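Long-range contacts in kinesin-like protein (Caenorhabditis elegans, PDB 5X3E), which probably hydrolyses ATP to drive movement along microtubules as a kinesin-6 motor, caught here in its nucleotide-free (apo) state: residues Y209-V217 with P307-P317; I246-V256 with K390-Y398. All blocks are in the same frame, centred on the assembly; numbering follows the deposited sequence.

Contact 1: Y209-V217 with P307-P317; sequences YNDDMVCSV and PRAYETKSVYP. With SO4 (sulfate ion), chain D; SO4 (sulfate ion), chain J.
Val-214 and Arg-308 meet side on: the methyl CG2 of Val-214 presses on the inner methylenes of Arg-308, 3.5 Å from its CB, and the two side chains cross at about a right angle. The same methyl lies 3.9 Å from Val-315 CG1. Because chi1 of 171° sets CG1 anti to the backbone N, that second branch is turned to the Pro-317 ring, where it meets CD at 4.1 Å. Next to this apolar patch, Arg-308 N donates to Asp-212 O over 2.8 Å in an almost straight bond (177°). Met-213 and Pro-307 form an antiparallel, non-hydrogen-bonded pair whose side chains diverge, yet the methionine chain bends at chi2 and chi3 and brings SD back to 4.1 Å from Pro-307 CD.

Further out, the Arg-308 side chain runs extended from CG to NE, and its guanidinium works through its edge. NH1 donates to a water that in turn donates to Asp-211 O, and NH2 makes a weak 3.4 Å bond to Ser-314 O, both partners lying in the guanidinium plane. The acceptor Asp-212 O sits in a type I turn from Asn-210 to Met-213, reinforced by an Asx turn in which Asn-210 OD1 accepts from Asp-212 N at 3.2 Å. Tyr-209 OH comes down on Met-213 O from above the carbonyl plane, and Asn-155 binds the same oxygen. Ala-309 N to Tyr-316 O joins the two limbs of the 307-317 loop.

The contact thus continues the antiparallel pairing of strands 213-225 and 296-307 as far as Met-213 and Pro-307, with the Arg-308 to Asp-212 bond beside it. One direct backbone bond and one water bridge span the polar side, and Val-214 supplies most of the apolar grip on a loop otherwise largely at the surface.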
loop_
_atom_site.group_PDB
_atom_site.type_symbol
_atom_site.label_atom_id
_atom_site.label_comp_id
_atom_site.label_asym_id
_atom_site.label_seq_id
_atom_site.Cartn_x
_atom_site.Cartn_y
_atom_site.Cartn_z
ATOM N N TYR A 209 -2.924 20.343 1.022
ATOM C CA TYR A 209 -4.345 20.047 1.056
ATOM C C TYR A 209 -5.147 21.225 0.517
ATOM O O TYR A 209 -4.830 22.386 0.777
ATOM C CB TYR A 209 -4.805 19.707 2.470
ATOM C CG TYR A 209 -6.281 19.380 2.514
ATOM C CD1 TYR A 209 -7.221 20.346 2.855
ATOM C CD2 TYR A 209 -6.736 18.108 2.188
ATOM C CE1 TYR A 209 -8.572 20.049 2.877
ATOM C CE2 TYR A 209 -8.080 17.803 2.206
ATOM C CZ TYR A 209 -8.995 18.772 2.548
ATOM O OH TYR A 209 -10.335 18.463 2.567
ATOM N N ASN A 210 -6.208 20.912 -0.221
ATOM C CA ASN A 210 -7.039 21.910 -0.887
ATOM C C ASN A 210 -8.129 22.344 0.086
ATOM O O ASN A 210 -9.139 21.658 0.250
ATOM C CB ASN A 210 -7.619 21.319 -2.166
ATOM C CG ASN A 210 -8.440 22.311 -2.953
ATOM O OD1 ASN A 210 -8.603 23.467 -2.557
ATOM N ND2 ASN A 210 -8.958 21.862 -4.091
ATOM N N ASP A 211 -7.944 23.511 0.711
ATOM C CA ASP A 211 -8.886 23.971 1.729
ATOM C C ASP A 211 -10.272 24.279 1.178
ATOM O O ASP A 211 -11.210 24.430 1.967
ATOM C CB ASP A 211 -8.341 25.221 2.431
ATOM C CG ASP A 211 -7.202 24.915 3.384
ATOM O OD1 ASP A 211 -7.065 23.750 3.798
ATOM O OD2 ASP A 211 -6.433 25.842 3.718
ATOM N N ASP A 212 -10.438 24.332 -0.143
ATOM C CA ASP A 212 -11.771 24.434 -0.727
ATOM C C ASP A 212 -12.485 23.094 -0.766
ATOM O O ASP A 212 -13.632 23.027 -1.215
ATOM C CB ASP A 212 -11.695 25.035 -2.134
ATOM C CG ASP A 212 -11.531 26.542 -2.109
ATOM O OD1 ASP A 212 -12.186 27.195 -1.268
ATOM O OD2 ASP A 212 -10.742 27.072 -2.916
ATOM N N MET A 213 -11.832 22.039 -0.298
ATOM C CA MET A 213 -12.410 20.713 -0.239
ATOM C C MET A 213 -12.646 20.291 1.201
ATOM O O MET A 213 -11.900 20.641 2.119
ATOM C CB MET A 213 -11.511 19.689 -0.937
ATOM C CG MET A 213 -11.338 19.956 -2.421
ATOM S SD MET A 213 -12.818 19.548 -3.367
ATOM C CE MET A 213 -12.344 17.990 -4.090
ATOM N N VAL A 214 -13.699 19.562 1.368
ATOM C CA VAL A 214 -14.012 18.848 2.590
ATOM C C VAL A 214 -13.639 17.388 2.378
ATOM O O VAL A 214 -13.666 16.890 1.248
ATOM C CB VAL A 214 -15.501 19.036 2.922
ATOM C CG1 VAL A 214 -15.878 18.152 4.008
ATOM C CG2 VAL A 214 -15.717 20.449 3.392
ATOM N N CYS A 215 -13.276 16.684 3.450
ATOM C CA CYS A 215 -12.756 15.339 3.253
ATOM C C CYS A 215 -13.145 14.400 4.388
ATOM O O CYS A 215 -13.569 14.815 5.471
ATOM C CB CYS A 215 -11.233 15.355 3.114
ATOM S SG CYS A 215 -10.381 15.687 4.679
ATOM N N SER A 216 -12.953 13.110 4.113
ATOM C CA SER A 216 -13.080 12.029 5.078
ATOM C C SER A 216 -12.168 10.899 4.623
ATOM O O SER A 216 -11.888 10.756 3.428
ATOM C CB SER A 216 -14.527 11.530 5.202
ATOM O OG SER A 216 -14.614 10.505 6.175
ATOM N N VAL A 217 -11.703 10.094 5.572
ATOM C CA VAL A 217 -10.751 9.030 5.282
ATOM C C VAL A 217 -11.455 7.685 5.422
ATOM O O VAL A 217 -12.107 7.408 6.438
ATOM C CB VAL A 217 -9.513 9.107 6.195
ATOM C CG1 VAL A 217 -8.547 7.972 5.874
ATOM C CG2 VAL A 217 -8.816 10.448 6.024
ATOM N N PRO A 307 -16.310 19.406 -2.708
ATOM C CA PRO A 307 -16.233 20.862 -2.532
ATOM C C PRO A 307 -16.938 21.321 -1.264
ATOM O O PRO A 307 -18.068 20.917 -0.980
ATOM C CB PRO A 307 -16.929 21.403 -3.786
ATOM C CG PRO A 307 -16.755 20.334 -4.800
ATOM C CD PRO A 307 -16.778 19.032 -4.052
ATOM N N ARG A 308 -16.258 22.179 -0.505
ATOM C CA ARG A 308 -16.835 22.697 0.725
ATOM C C ARG A 308 -18.014 23.609 0.424
ATOM O O ARG A 308 -17.978 24.415 -0.508
ATOM C CB ARG A 308 -15.793 23.460 1.541
ATOM C CG ARG A 308 -16.362 23.929 2.861
ATOM C CD ARG A 308 -15.366 24.627 3.753
ATOM N NE ARG A 308 -16.018 25.056 4.987
ATOM C CZ ARG A 308 -15.442 25.808 5.917
ATOM N NH1 ARG A 308 -14.192 26.222 5.755
ATOM N NH2 ARG A 308 -16.121 26.147 7.005
ATOM N N ALA A 309 -19.069 23.475 1.223
ATOM C CA ALA A 309 -20.265 24.281 1.037
ATOM C C ALA A 309 -20.092 25.657 1.669
ATOM O O ALA A 309 -19.559 25.790 2.774
ATOM C CB ALA A 309 -21.480 23.577 1.637
ATOM N N TYR A 310 -20.527 26.681 0.950
ATOM C CA TYR A 310 -20.533 28.032 1.483
ATOM C C TYR A 310 -21.812 28.271 2.290
ATOM O O TYR A 310 -22.712 27.429 2.340
ATOM C CB TYR A 310 -20.403 29.050 0.350
ATOM C CG TYR A 310 -19.055 29.019 -0.345
ATOM C CD1 TYR A 310 -17.961 29.694 0.184
ATOM C CD2 TYR A 310 -18.876 28.311 -1.531
ATOM C CE1 TYR A 310 -16.728 29.671 -0.446
ATOM C CE2 TYR A 310 -17.645 28.280 -2.170
ATOM C CZ TYR A 310 -16.573 28.962 -1.620
ATOM O OH TYR A 310 -15.341 28.937 -2.244
ATOM N N GLU A 311 -21.860 29.421 2.960
ATOM C CA GLU A 311 -23.066 29.918 3.626
ATOM C C GLU A 311 -23.542 29.001 4.752
ATOM O O GLU A 311 -24.742 28.918 5.033
ATOM C CB GLU A 311 -24.186 30.158 2.611
ATOM C CG GLU A 311 -23.729 31.024 1.456
ATOM C CD GLU A 311 -24.814 31.269 0.449
ATOM O OE1 GLU A 311 -25.951 30.813 0.684
ATOM O OE2 GLU A 311 -24.530 31.919 -0.577
ATOM N N THR A 312 -22.608 28.319 5.414
ATOM C CA THR A 312 -22.898 27.533 6.607
ATOM C C THR A 312 -21.761 27.686 7.608
ATOM O O THR A 312 -20.586 27.696 7.228
ATOM C CB THR A 312 -23.107 26.045 6.280
ATOM O OG1 THR A 312 -23.119 25.288 7.496
ATOM C CG2 THR A 312 -21.999 25.514 5.372
ATOM N N LYS A 313 -22.113 27.831 8.890
ATOM C CA LYS A 313 -21.097 27.920 9.935
ATOM C C LYS A 313 -20.374 26.602 10.167
ATOM O O LYS A 313 -19.402 26.571 10.930
ATOM C CB LYS A 313 -21.722 28.375 11.255
ATOM C CG LYS A 313 -21.905 29.875 11.382
ATOM C CD LYS A 313 -20.584 30.567 11.682
ATOM C CE LYS A 313 -20.656 32.056 11.384
ATOM N NZ LYS A 313 -22.007 32.610 11.646
ATOM N N SER A 314 -20.806 25.524 9.535
ATOM C CA SER A 314 -20.192 24.229 9.753
ATOM C C SER A 314 -19.242 23.896 8.610
ATOM O O SER A 314 -19.115 24.633 7.630
ATOM C CB SER A 314 -21.265 23.146 9.906
ATOM O OG SER A 314 -22.048 23.033 8.731
ATOM N N VAL A 315 -18.546 22.779 8.768
ATOM C CA VAL A 315 -17.684 22.230 7.734
ATOM C C VAL A 315 -18.456 21.095 7.081
ATOM O O VAL A 315 -18.643 20.035 7.683
ATOM C CB VAL A 315 -16.351 21.743 8.313
ATOM C CG1 VAL A 315 -15.455 21.218 7.202
ATOM C CG2 VAL A 315 -15.683 22.860 9.081
ATOM N N TYR A 316 -18.943 21.325 5.867
ATOM C CA TYR A 316 -19.838 20.376 5.227
ATOM C C TYR A 316 -19.626 20.423 3.725
ATOM O O TYR A 316 -19.323 21.490 3.177
ATOM C CB TYR A 316 -21.302 20.680 5.572
ATOM C CG TYR A 316 -22.149 19.442 5.679
ATOM C CD1 TYR A 316 -22.150 18.682 6.842
ATOM C CD2 TYR A 316 -22.952 19.030 4.621
ATOM C CE1 TYR A 316 -22.918 17.543 6.945
ATOM C CE2 TYR A 316 -23.726 17.888 4.718
ATOM C CZ TYR A 316 -23.702 17.152 5.886
ATOM O OH TYR A 316 -24.455 16.015 6.002
ATOM N N PRO A 317 -19.774 19.296 3.035
ATOM C CA PRO A 317 -19.664 19.303 1.575
ATOM C C PRO A 317 -20.938 19.811 0.920
ATOM O O PRO A 317 -22.019 19.824 1.513
ATOM C CB PRO A 317 -19.440 17.824 1.239
ATOM C CG PRO A 317 -20.177 17.104 2.321
ATOM C CD PRO A 317 -19.941 17.930 3.565
HETATM S S SO4 D . -23.452 31.288 7.690
HETATM O O1 SO4 D . -22.924 31.304 9.044
HETATM O O2 SO4 D . -23.731 32.671 7.337
HETATM O O3 SO4 D . -24.677 30.512 7.576
HETATM O O4 SO4 D . -22.448 30.733 6.799
HETATM S S SO4 J . -8.188 18.362 -5.602
HETATM O O1 SO4 J . -7.216 17.945 -4.595
HETATM O O2 SO4 J . -7.569 19.331 -6.500
HETATM O O3 SO4 J . -8.645 17.207 -6.373
HETATM O O4 SO4 J . -9.332 18.982 -4.945
HETATM O O HOH W 1 -12.190 25.862 4.225
#

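Contact 2: I246-V256 with K390-Y398; sequences IRHDRQQQMYV and KLTHLFKNY. With SO4 (sulfate ion), chain M; SO4 (sulfate ion), chain C.
Asn-397 reaches the backbone of Gln-252 and Met-254 with its CG anti to the carbonyl carbon (chi1 -57°), and its chi2 turns the two ends of the amide to different partners. OD1 accepts from Met-254 N at 3.0 Å in the carbonyl plane. ND2 donates nearly straight (171°) to Gln-252 O at 3.1 Å, within its own amide plane but from above that of the acceptor. The Gln-253 amide stacks on this group, the planes 18° apart. A leucine in place of Asn-397 would probably leave Met-254 N and Gln-252 O without their mate, so that the turn would be tied less firmly to the helix.

Met-254, bent at chi2 and chi3, wraps round the helix junction: CE lies against the Lys-396 chain, 3.4 Å from CD, and SD approaches the His-393 ring obliquely, 4.6 Å from its centroid, a sulfur-aromatic contact. Ile-246 puts CG2 beside His-393 ND1 and CD1 at 4.0 Å from Leu-394 CB, while Leu-394 CD1 also meets Val-256 CG2. A sulfate, probably from the crystallisation liquor, accepts from His-248 ND1 at 2.9 Å and more weakly from His-393 NE2 and Lys-396 NZ.

The hairpin of strands 243-248 and 254-256 with helix 390-394 is consistent with the microtubule-facing surface known in kinesins. Behind it, Leu-394 packs on Ile-224 of strand 213-225, Phe-395 on Cys-330 and Val-332 of strand 325-333, and Thr-392 against helix 350-375.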
loop_
_atom_site.group_PDB
_atom_site.type_symbol
_atom_site.label_atom_id
_atom_site.label_comp_id
_atom_site.label_asym_id
_atom_site.label_seq_id
_atom_site.Cartn_x
_atom_site.Cartn_y
_atom_site.Cartn_z
ATOM N N ILE A 246 -12.256 -9.164 -8.106
ATOM C CA ILE A 246 -11.532 -7.964 -8.504
ATOM C C ILE A 246 -12.097 -7.495 -9.840
ATOM O O ILE A 246 -12.034 -8.223 -10.837
ATOM C CB ILE A 246 -10.023 -8.242 -8.596
ATOM C CG1 ILE A 246 -9.445 -8.416 -7.188
ATOM C CG2 ILE A 246 -9.308 -7.128 -9.346
ATOM C CD1 ILE A 246 -8.071 -9.050 -7.146
ATOM N N ARG A 247 -12.654 -6.282 -9.861
ATOM C CA ARG A 247 -13.341 -5.766 -11.038
ATOM C C ARG A 247 -13.143 -4.258 -11.125
ATOM O O ARG A 247 -12.588 -3.632 -10.218
ATOM C CB ARG A 247 -14.826 -6.119 -10.995
ATOM C CG ARG A 247 -15.561 -5.556 -9.794
ATOM C CD ARG A 247 -16.961 -6.130 -9.720
ATOM N NE ARG A 247 -17.720 -5.921 -10.950
ATOM C CZ ARG A 247 -18.901 -6.480 -11.189
ATOM N NH1 ARG A 247 -19.441 -7.279 -10.282
ATOM N NH2 ARG A 247 -19.540 -6.248 -12.326
ATOM N N HIS A 248 -13.594 -3.672 -12.235
ATOM C CA HIS A 248 -13.504 -2.231 -12.437
ATOM C C HIS A 248 -14.861 -1.565 -12.258
ATOM O O HIS A 248 -15.906 -2.218 -12.305
ATOM C CB HIS A 248 -12.961 -1.880 -13.826
ATOM C CG HIS A 248 -13.864 -2.278 -14.949
ATOM N ND1 HIS A 248 -13.822 -3.525 -15.530
ATOM C CD2 HIS A 248 -14.824 -1.587 -15.610
ATOM C CE1 HIS A 248 -14.723 -3.590 -16.494
ATOM N NE2 HIS A 248 -15.344 -2.428 -16.564
ATOM N N ASP A 249 -14.830 -0.242 -12.058
ATOM C CA ASP A 249 -16.031 0.576 -11.990
ATOM C C ASP A 249 -16.215 1.336 -13.303
ATOM O O ASP A 249 -15.503 1.106 -14.285
ATOM C CB ASP A 249 -15.986 1.523 -10.781
ATOM C CG ASP A 249 -14.780 2.465 -10.790
ATOM O OD1 ASP A 249 -14.219 2.756 -11.870
ATOM O OD2 ASP A 249 -14.404 2.936 -9.692
ATOM N N ARG A 250 -17.190 2.249 -13.333
ATOM C CA ARG A 250 -17.465 2.991 -14.558
ATOM C C ARG A 250 -16.324 3.913 -14.951
ATOM O O ARG A 250 -16.185 4.229 -16.140
ATOM C CB ARG A 250 -18.769 3.777 -14.425
ATOM C CG ARG A 250 -19.960 2.851 -14.375
ATOM C CD ARG A 250 -21.270 3.503 -14.774
ATOM N NE ARG A 250 -22.277 2.476 -15.037
ATOM C CZ ARG A 250 -22.977 1.850 -14.096
ATOM N NH1 ARG A 250 -22.794 2.146 -12.818
ATOM N NH2 ARG A 250 -23.862 0.925 -14.431
ATOM N N GLN A 251 -15.500 4.330 -13.993
ATOM C CA GLN A 251 -14.301 5.116 -14.257
ATOM C C GLN A 251 -13.128 4.248 -14.701
ATOM O O GLN A 251 -12.023 4.765 -14.874
ATOM C CB GLN A 251 -13.909 5.900 -12.999
ATOM C CG GLN A 251 -15.018 6.732 -12.351
ATOM C CD GLN A 251 -15.251 8.069 -13.039
ATOM O OE1 GLN A 251 -15.719 8.123 -14.175
ATOM N NE2 GLN A 251 -14.912 9.160 -12.349
ATOM N N GLN A 252 -13.370 2.952 -14.911
ATOM C CA GLN A 252 -12.364 1.953 -15.262
ATOM C C GLN A 252 -11.353 1.715 -14.144
ATOM O O GLN A 252 -10.296 1.122 -14.380
ATOM C CB GLN A 252 -11.642 2.315 -16.566
ATOM C CG GLN A 252 -12.566 2.306 -17.768
ATOM C CD GLN A 252 -13.232 0.959 -17.979
ATOM O OE1 GLN A 252 -12.612 -0.090 -17.793
ATOM N NE2 GLN A 252 -14.504 0.982 -18.364
ATOM N N GLN A 253 -11.666 2.144 -12.925
ATOM C CA GLN A 253 -10.785 1.958 -11.778
ATOM C C GLN A 253 -11.010 0.599 -11.130
ATOM O O GLN A 253 -12.152 0.169 -10.942
ATOM C CB GLN A 253 -11.010 3.060 -10.744
ATOM C CG GLN A 253 -10.613 4.444 -11.213
ATOM C CD GLN A 253 -9.107 4.601 -11.312
ATOM O OE1 GLN A 253 -8.373 4.264 -10.378
ATOM N NE2 GLN A 253 -8.637 5.122 -12.440
ATOM N N MET A 254 -9.916 -0.070 -10.777
ATOM C CA MET A 254 -10.012 -1.378 -10.147
ATOM C C MET A 254 -10.488 -1.248 -8.702
ATOM O O MET A 254 -10.204 -0.265 -8.016
ATOM C CB MET A 254 -8.658 -2.082 -10.188
ATOM C CG MET A 254 -8.186 -2.405 -11.594
ATOM S SD MET A 254 -9.354 -3.444 -12.483
ATOM C CE MET A 254 -9.582 -2.436 -13.935
ATOM N N TYR A 255 -11.238 -2.250 -8.248
ATOM C CA TYR A 255 -11.655 -2.317 -6.853
ATOM C C TYR A 255 -12.072 -3.746 -6.526
ATOM O O TYR A 255 -12.226 -4.594 -7.409
ATOM C CB TYR A 255 -12.793 -1.330 -6.543
ATOM C CG TYR A 255 -14.163 -1.712 -7.078
ATOM C CD1 TYR A 255 -15.153 -2.199 -6.225
ATOM C CD2 TYR A 255 -14.471 -1.583 -8.429
ATOM C CE1 TYR A 255 -16.414 -2.550 -6.706
ATOM C CE2 TYR A 255 -15.732 -1.929 -8.923
ATOM C CZ TYR A 255 -16.697 -2.412 -8.055
ATOM O OH TYR A 255 -17.942 -2.752 -8.532
ATOM N N VAL A 256 -12.261 -3.997 -5.237
ATOM C CA VAL A 256 -12.711 -5.289 -4.735
ATOM C C VAL A 256 -14.208 -5.168 -4.467
ATOM O O VAL A 256 -14.630 -4.367 -3.626
ATOM C CB VAL A 256 -11.930 -5.706 -3.475
ATOM C CG1 VAL A 256 -12.443 -7.024 -2.940
ATOM C CG2 VAL A 256 -10.429 -5.802 -3.767
ATOM N N LYS A 390 -4.125 -12.357 -10.143
ATOM C CA LYS A 390 -5.100 -11.530 -9.437
ATOM C C LYS A 390 -4.455 -10.262 -8.897
ATOM O O LYS A 390 -5.030 -9.172 -8.996
ATOM C CB LYS A 390 -5.745 -12.321 -8.296
ATOM C CG LYS A 390 -7.205 -12.710 -8.523
ATOM C CD LYS A 390 -7.336 -13.847 -9.527
ATOM C CE LYS A 390 -8.740 -14.438 -9.516
ATOM N NZ LYS A 390 -8.830 -15.677 -10.338
ATOM N N LEU A 391 -3.252 -10.390 -8.332
ATOM C CA LEU A 391 -2.579 -9.253 -7.715
ATOM C C LEU A 391 -2.311 -8.162 -8.740
ATOM O O LEU A 391 -2.590 -6.981 -8.507
ATOM C CB LEU A 391 -1.274 -9.713 -7.064
ATOM C CG LEU A 391 -0.382 -8.627 -6.454
ATOM C CD1 LEU A 391 -1.050 -7.934 -5.271
ATOM C CD2 LEU A 391 0.963 -9.204 -6.050
ATOM N N THR A 392 -1.772 -8.548 -9.894
ATOM C CA THR A 392 -1.442 -7.575 -10.926
ATOM C C THR A 392 -2.692 -6.971 -11.564
ATOM O O THR A 392 -2.680 -5.804 -11.976
ATOM C CB THR A 392 -0.576 -8.257 -11.982
ATOM O OG1 THR A 392 0.569 -8.844 -11.353
ATOM C CG2 THR A 392 -0.109 -7.277 -12.986
ATOM N N HIS A 393 -3.785 -7.733 -11.624
ATOM C CA HIS A 393 -5.039 -7.200 -12.146
ATOM C C HIS A 393 -5.561 -6.073 -11.265
ATOM O O HIS A 393 -6.060 -5.056 -11.766
ATOM C CB HIS A 393 -6.056 -8.337 -12.255
ATOM C CG HIS A 393 -7.312 -7.978 -12.987
ATOM N ND1 HIS A 393 -8.501 -8.641 -12.775
ATOM C CD2 HIS A 393 -7.563 -7.046 -13.936
ATOM C CE1 HIS A 393 -9.435 -8.125 -13.554
ATOM N NE2 HIS A 393 -8.892 -7.155 -14.268
ATOM N N LEU A 394 -5.440 -6.231 -9.945
ATOM C CA LEU A 394 -5.932 -5.223 -9.010
ATOM C C LEU A 394 -5.218 -3.883 -9.168
ATOM O O LEU A 394 -5.802 -2.834 -8.871
ATOM C CB LEU A 394 -5.779 -5.742 -7.583
ATOM C CG LEU A 394 -6.242 -4.855 -6.432
ATOM C CD1 LEU A 394 -7.715 -4.512 -6.574
ATOM C CD2 LEU A 394 -5.970 -5.550 -5.109
ATOM N N PHE A 395 -3.979 -3.884 -9.660
ATOM C CA PHE A 395 -3.227 -2.652 -9.862
ATOM C C PHE A 395 -3.038 -2.339 -11.344
ATOM O O PHE A 395 -2.017 -1.773 -11.748
ATOM C CB PHE A 395 -1.886 -2.729 -9.133
ATOM C CG PHE A 395 -2.025 -3.045 -7.674
ATOM C CD1 PHE A 395 -2.706 -2.177 -6.829
ATOM C CD2 PHE A 395 -1.505 -4.216 -7.150
ATOM C CE1 PHE A 395 -2.863 -2.469 -5.484
ATOM C CE2 PHE A 395 -1.653 -4.513 -5.805
ATOM C CZ PHE A 395 -2.336 -3.641 -4.973
ATOM N N LYS A 396 -4.034 -2.700 -12.160
ATOM C CA LYS A 396 -3.976 -2.431 -13.592
ATOM C C LYS A 396 -3.750 -0.949 -13.875
ATOM O O LYS A 396 -2.907 -0.593 -14.707
ATOM C CB LYS A 396 -5.259 -2.929 -14.260
ATOM C CG LYS A 396 -5.532 -2.317 -15.621
ATOM C CD LYS A 396 -6.928 -2.658 -16.109
ATOM C CE LYS A 396 -7.569 -1.487 -16.837
ATOM N NZ LYS A 396 -9.020 -1.705 -17.093
ATOM N N ASN A 397 -4.492 -0.074 -13.193
ATOM C CA ASN A 397 -4.389 1.359 -13.455
ATOM C C ASN A 397 -2.963 1.857 -13.251
ATOM O O ASN A 397 -2.413 2.564 -14.103
ATOM C CB ASN A 397 -5.366 2.122 -12.560
ATOM C CG ASN A 397 -6.799 1.657 -12.740
ATOM O OD1 ASN A 397 -7.448 1.220 -11.790
ATOM N ND2 ASN A 397 -7.297 1.744 -13.966
ATOM N N TYR A 398 -2.349 1.496 -12.119
ATOM C CA TYR A 398 -0.973 1.898 -11.848
ATOM C C TYR A 398 -0.013 1.339 -12.895
ATOM O O TYR A 398 0.852 2.055 -13.412
ATOM C CB TYR A 398 -0.560 1.437 -10.447
ATOM C CG TYR A 398 -1.328 2.069 -9.307
ATOM C CD1 TYR A 398 -2.392 1.403 -8.711
ATOM C CD2 TYR A 398 -0.989 3.327 -8.821
ATOM C CE1 TYR A 398 -3.098 1.971 -7.664
ATOM C CE2 TYR A 398 -1.688 3.904 -7.769
ATOM C CZ TYR A 398 -2.740 3.221 -7.194
ATOM O OH TYR A 398 -3.438 3.788 -6.152
HETATM S S SO4 M . -11.328 -5.795 -16.310
HETATM O O1 SO4 M . -12.056 -5.752 -15.043
HETATM O O2 SO4 M . -10.176 -4.896 -16.272
HETATM O O3 SO4 M . -10.888 -7.165 -16.555
HETATM O O4 SO4 M . -12.207 -5.379 -17.398
HETATM S S SO4 C . -11.135 -1.586 -2.701
HETATM O O1 SO4 C . -11.588 -0.302 -3.239
HETATM O O2 SO4 C . -9.753 -1.470 -2.243
HETATM O O3 SO4 C . -11.199 -2.601 -3.743
HETATM O O4 SO4 C . -11.990 -1.990 -1.594
#

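From the N terminus, residues 209-217 enter strand 213-225, and the chain then builds the hairpin that carries 246-256 before strand 296-307 returns to 307-317, where contact 1 closes the first loop. Contact 2 opens inside that loop and closes beyond it, at 390-398, after strand 325-333 and helix 350-375; the two loops therefore cross. Contact 1 joins the start of strand 213-225 to the loop that follows strand 296-307, while contact 2 joins the hairpin to helices 390-394 and 396-399. Both reach the same mixed sheet, but their centres lie about 29 Å apart and their nearest atoms about 12 Å, without touching.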